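Local coordinates for protein Alpha/beta fold hydrolase (PDB 6I8W) that degrades membrane phospholipids as a membrane-bound phospholipase A, a virulence factor of Pseudomonas aeruginosa, at residues H141-R149 against Y236-I246. Numbering follows the deposited sequence.
Sequences HIAALYAAR and YIPLEPELPKI
Tyr-236 meets the imidazole of His-141 in an offset edge-to-face pair, the His-141 edge turned toward the tyrosine face, ring centroids 5.7 Å apart and planes at 61°. This is the alpha/beta hydrolase fold: helix 138-149 starts within what is probably the nucleophile elbow, and the loop that leaves helix 208-234 for strand 250-255 runs along its flank. At Ile-237 the loop makes its one hydrogen bond to the helix segment. His-141 NE2 donates to Ile-237 O at 2.6 Å, short but bent (137° at the hydrogen), with the oxygen lying at the ring edge and the nitrogen in the carbonyl plane. With CG anti to the backbone N (chi1 -166°), the imidazole swings out from the helix to the loop, and the bond should restrict its rotation. The Ile-237 side chain goes to Leu-145, CD1 meeting CD1 at 4.1 Å. Leu-239 is the wedge: CG sits 3.6 Å from His-141 CD2, while CD2 nestles among the imidazole, Ala-144 CB and Leu-145 CD2. Its backbone is also hydrogen-bonded to Gly-164, which ties the loop to the region beyond strand 154-160. Further on, Glu-242 lays its CG against Leu-145 CD2 and, bent at its second torsion, carries its carboxylate to Lys-245, whose NZ forms a salt bridge with OE1 on the syn side, somewhat out of the carboxylate plane. The 3-10 turn 243-245 then brings the chain close to the helix, where Ala-148 and Ile-246 come within 4.6 Å, CA to CA, a closeness consistent with the small alanine side chain. Leu-157 of strand 154-160 touches both Ile-246 and Ala-147, and Ile-246 finishes the contact with CG1 against Ala-148 CB and CD1 3.7 Å from Ala-144 O.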
loop_
_atom_site.group_PDB
_atom_site.type_symbol
_atom_site.label_atom_id
_atom_site.label_comp_id
_atom_site.label_asym_id
_atom_site.label_seq_id
_atom_site.Cartn_x
_atom_site.Cartn_y
_atom_site.Cartn_z
ATOM N N HIS A 141 -8.981 -1.487 -3.454
ATOM C CA HIS A 141 -10.355 -1.831 -3.087
ATOM C C HIS A 141 -10.997 -0.627 -2.382
ATOM O O HIS A 141 -12.109 -0.204 -2.713
ATOM C CB HIS A 141 -10.368 -3.079 -2.191
ATOM C CG HIS A 141 -11.723 -3.703 -2.022
ATOM N ND1 HIS A 141 -11.910 -4.908 -1.376
ATOM C CD2 HIS A 141 -12.950 -3.296 -2.423
ATOM C CE1 HIS A 141 -13.198 -5.215 -1.386
ATOM N NE2 HIS A 141 -13.850 -4.252 -2.011
ATOM N N ILE A 142 -10.259 -0.071 -1.426
ATOM C CA ILE A 142 -10.656 1.123 -0.682
ATOM C C ILE A 142 -10.802 2.367 -1.585
ATOM O O ILE A 142 -11.770 3.119 -1.470
ATOM C CB ILE A 142 -9.616 1.415 0.428
ATOM C CG1 ILE A 142 -9.701 0.345 1.535
ATOM C CG2 ILE A 142 -9.782 2.830 0.987
ATOM C CD1 ILE A 142 -8.440 0.297 2.426
ATOM N N ALA A 143 -9.833 2.584 -2.471
ATOM C CA ALA A 143 -9.874 3.733 -3.382
ATOM C C ALA A 143 -11.097 3.681 -4.293
ATOM O O ALA A 143 -11.720 4.701 -4.574
ATOM C CB ALA A 143 -8.617 3.794 -4.232
ATOM N N ALA A 144 -11.421 2.493 -4.784
ATOM C CA ALA A 144 -12.581 2.363 -5.662
ATOM C C ALA A 144 -13.861 2.764 -4.925
ATOM O O ALA A 144 -14.716 3.439 -5.495
ATOM C CB ALA A 144 -12.695 0.946 -6.202
ATOM N N LEU A 145 -13.985 2.381 -3.654
ATOM C CA LEU A 145 -15.194 2.726 -2.894
ATOM C C LEU A 145 -15.278 4.227 -2.618
ATOM O O LEU A 145 -16.355 4.812 -2.664
ATOM C CB LEU A 145 -15.264 1.948 -1.578
ATOM C CG LEU A 145 -15.546 0.457 -1.736
ATOM C CD1 LEU A 145 -15.471 -0.234 -0.377
ATOM C CD2 LEU A 145 -16.899 0.218 -2.415
ATOM N N TYR A 146 -14.139 4.842 -2.323
ATOM C CA TYR A 146 -14.070 6.290 -2.164
ATOM C C TYR A 146 -14.599 6.967 -3.437
ATOM O O TYR A 146 -15.468 7.845 -3.371
ATOM C CB TYR A 146 -12.616 6.698 -1.859
ATOM C CG TYR A 146 -12.333 8.147 -1.478
ATOM C CD1 TYR A 146 -13.263 9.160 -1.665
ATOM C CD2 TYR A 146 -11.094 8.499 -0.955
ATOM C CE1 TYR A 146 -12.970 10.481 -1.325
ATOM C CE2 TYR A 146 -10.798 9.805 -0.609
ATOM C CZ TYR A 146 -11.733 10.792 -0.803
ATOM O OH TYR A 146 -11.417 12.090 -0.456
ATOM N N ALA A 147 -14.082 6.547 -4.591
ATOM C CA ALA A 147 -14.489 7.121 -5.876
ATOM C C ALA A 147 -15.974 6.909 -6.168
ATOM O O ALA A 147 -16.613 7.759 -6.792
ATOM C CB ALA A 147 -13.638 6.541 -7.020
ATOM N N ALA A 148 -16.523 5.776 -5.733
ATOM C CA ALA A 148 -17.931 5.474 -5.991
ATOM C C ALA A 148 -18.824 6.269 -5.053
ATOM O O ALA A 148 -19.937 6.646 -5.409
ATOM C CB ALA A 148 -18.200 3.982 -5.844
ATOM N N ARG A 149 -18.325 6.520 -3.846
ATOM C CA ARG A 149 -19.109 7.194 -2.811
ATOM C C ARG A 149 -19.001 8.714 -2.848
ATOM O O ARG A 149 -19.927 9.415 -2.464
ATOM C CB ARG A 149 -18.688 6.697 -1.431
ATOM C CG ARG A 149 -19.076 5.264 -1.151
ATOM C CD ARG A 149 -18.393 4.780 0.107
ATOM N NE ARG A 149 -18.813 3.435 0.486
ATOM C CZ ARG A 149 -18.351 2.798 1.553
ATOM N NH1 ARG A 149 -17.444 3.386 2.329
ATOM N NH2 ARG A 149 -18.783 1.578 1.841
ATOM N N TYR A 236 -16.332 -8.523 3.528
ATOM C CA TYR A 236 -15.959 -8.265 2.142
ATOM C C TYR A 236 -17.038 -7.471 1.422
ATOM O O TYR A 236 -18.208 -7.774 1.541
ATOM C CB TYR A 236 -15.702 -9.593 1.431
ATOM C CG TYR A 236 -15.354 -9.496 -0.038
ATOM C CD1 TYR A 236 -14.056 -9.220 -0.441
ATOM C CD2 TYR A 236 -16.314 -9.738 -1.022
ATOM C CE1 TYR A 236 -13.721 -9.151 -1.782
ATOM C CE2 TYR A 236 -15.989 -9.674 -2.368
ATOM C CZ TYR A 236 -14.684 -9.374 -2.737
ATOM O OH TYR A 236 -14.330 -9.313 -4.063
ATOM N N ILE A 237 -16.636 -6.444 0.684
ATOM C CA ILE A 237 -17.578 -5.670 -0.120
ATOM C C ILE A 237 -17.266 -5.835 -1.605
ATOM O O ILE A 237 -16.230 -5.368 -2.079
ATOM C CB ILE A 237 -17.543 -4.169 0.244
ATOM C CG1 ILE A 237 -17.867 -3.966 1.729
ATOM C CG2 ILE A 237 -18.493 -3.383 -0.641
ATOM C CD1 ILE A 237 -17.725 -2.523 2.198
ATOM N N PRO A 238 -18.156 -6.515 -2.341
ATOM C CA PRO A 238 -17.940 -6.690 -3.782
ATOM C C PRO A 238 -17.922 -5.357 -4.517
ATOM O O PRO A 238 -18.761 -4.498 -4.255
ATOM C CB PRO A 238 -19.134 -7.544 -4.218
ATOM C CG PRO A 238 -20.164 -7.354 -3.142
ATOM C CD PRO A 238 -19.404 -7.149 -1.876
ATOM N N LEU A 239 -16.967 -5.179 -5.423
ATOM C CA LEU A 239 -16.900 -3.961 -6.216
ATOM C C LEU A 239 -17.812 -3.970 -7.445
ATOM O O LEU A 239 -18.163 -2.907 -7.961
ATOM C CB LEU A 239 -15.471 -3.710 -6.681
ATOM C CG LEU A 239 -14.509 -3.146 -5.644
ATOM C CD1 LEU A 239 -13.159 -2.920 -6.296
ATOM C CD2 LEU A 239 -15.065 -1.849 -5.063
ATOM N N GLU A 240 -18.171 -5.161 -7.926
ATOM C CA GLU A 240 -18.943 -5.274 -9.165
ATOM C C GLU A 240 -20.200 -4.380 -9.177
ATOM O O GLU A 240 -20.464 -3.726 -10.180
ATOM C CB GLU A 240 -19.317 -6.735 -9.444
ATOM C CG GLU A 240 -18.145 -7.609 -9.885
ATOM C CD GLU A 240 -17.400 -8.258 -8.718
ATOM O OE1 GLU A 240 -17.607 -7.844 -7.553
ATOM O OE2 GLU A 240 -16.614 -9.196 -8.971
ATOM N N PRO A 241 -20.974 -4.334 -8.071
ATOM C CA PRO A 241 -22.116 -3.406 -8.108
ATOM C C PRO A 241 -21.742 -1.920 -7.944
ATOM O O PRO A 241 -22.604 -1.068 -8.130
ATOM C CB PRO A 241 -22.981 -3.860 -6.921
ATOM C CG PRO A 241 -22.452 -5.208 -6.519
ATOM C CD PRO A 241 -20.995 -5.150 -6.841
ATOM N N GLU A 242 -20.505 -1.616 -7.558
ATOM C CA GLU A 242 -20.128 -0.235 -7.245
ATOM C C GLU A 242 -19.419 0.485 -8.391
ATOM O O GLU A 242 -19.579 1.695 -8.564
ATOM C CB GLU A 242 -19.235 -0.195 -5.988
ATOM C CG GLU A 242 -19.778 -0.986 -4.774
ATOM C CD GLU A 242 -21.199 -0.594 -4.384
ATOM O OE1 GLU A 242 -21.542 0.601 -4.503
ATOM O OE2 GLU A 242 -21.967 -1.483 -3.931
ATOM N N LEU A 243 -18.630 -0.255 -9.164
ATOM C CA LEU A 243 -17.858 0.333 -10.262
ATOM C C LEU A 243 -18.683 1.189 -11.238
ATOM O O LEU A 243 -18.206 2.240 -11.656
ATOM C CB LEU A 243 -17.129 -0.766 -11.035
ATOM C CG LEU A 243 -16.093 -1.530 -10.219
ATOM C CD1 LEU A 243 -15.531 -2.689 -11.005
ATOM C CD2 LEU A 243 -14.986 -0.583 -9.808
ATOM N N PRO A 244 -19.920 0.764 -11.597
ATOM C CA PRO A 244 -20.675 1.635 -12.511
ATOM C C PRO A 244 -21.025 3.013 -11.932
ATOM O O PRO A 244 -21.387 3.900 -12.696
ATOM C CB PRO A 244 -21.954 0.831 -12.791
ATOM C CG PRO A 244 -21.569 -0.586 -12.564
ATOM C CD PRO A 244 -20.604 -0.527 -11.400
ATOM N N LYS A 245 -20.910 3.192 -10.618
ATOM C CA LYS A 245 -21.194 4.487 -9.992
ATOM C C LYS A 245 -20.022 5.461 -10.124
ATOM O O LYS A 245 -20.162 6.658 -9.887
ATOM C CB LYS A 245 -21.530 4.305 -8.514
ATOM C CG LYS A 245 -22.768 3.464 -8.254
ATOM C CD LYS A 245 -22.916 3.170 -6.767
ATOM C CE LYS A 245 -24.073 2.216 -6.503
ATOM N NZ LYS A 245 -24.087 1.773 -5.081
ATOM N N ILE A 246 -18.856 4.942 -10.487
ATOM C CA ILE A 246 -17.670 5.781 -10.586
ATOM C C ILE A 246 -17.745 6.682 -11.822
ATOM O O ILE A 246 -17.972 6.207 -12.939
ATOM C CB ILE A 246 -16.402 4.918 -10.609
ATOM C CG1 ILE A 246 -16.285 4.151 -9.289
ATOM C CG2 ILE A 246 -15.143 5.768 -10.877
ATOM C CD1 ILE A 246 -15.087 3.249 -9.211
#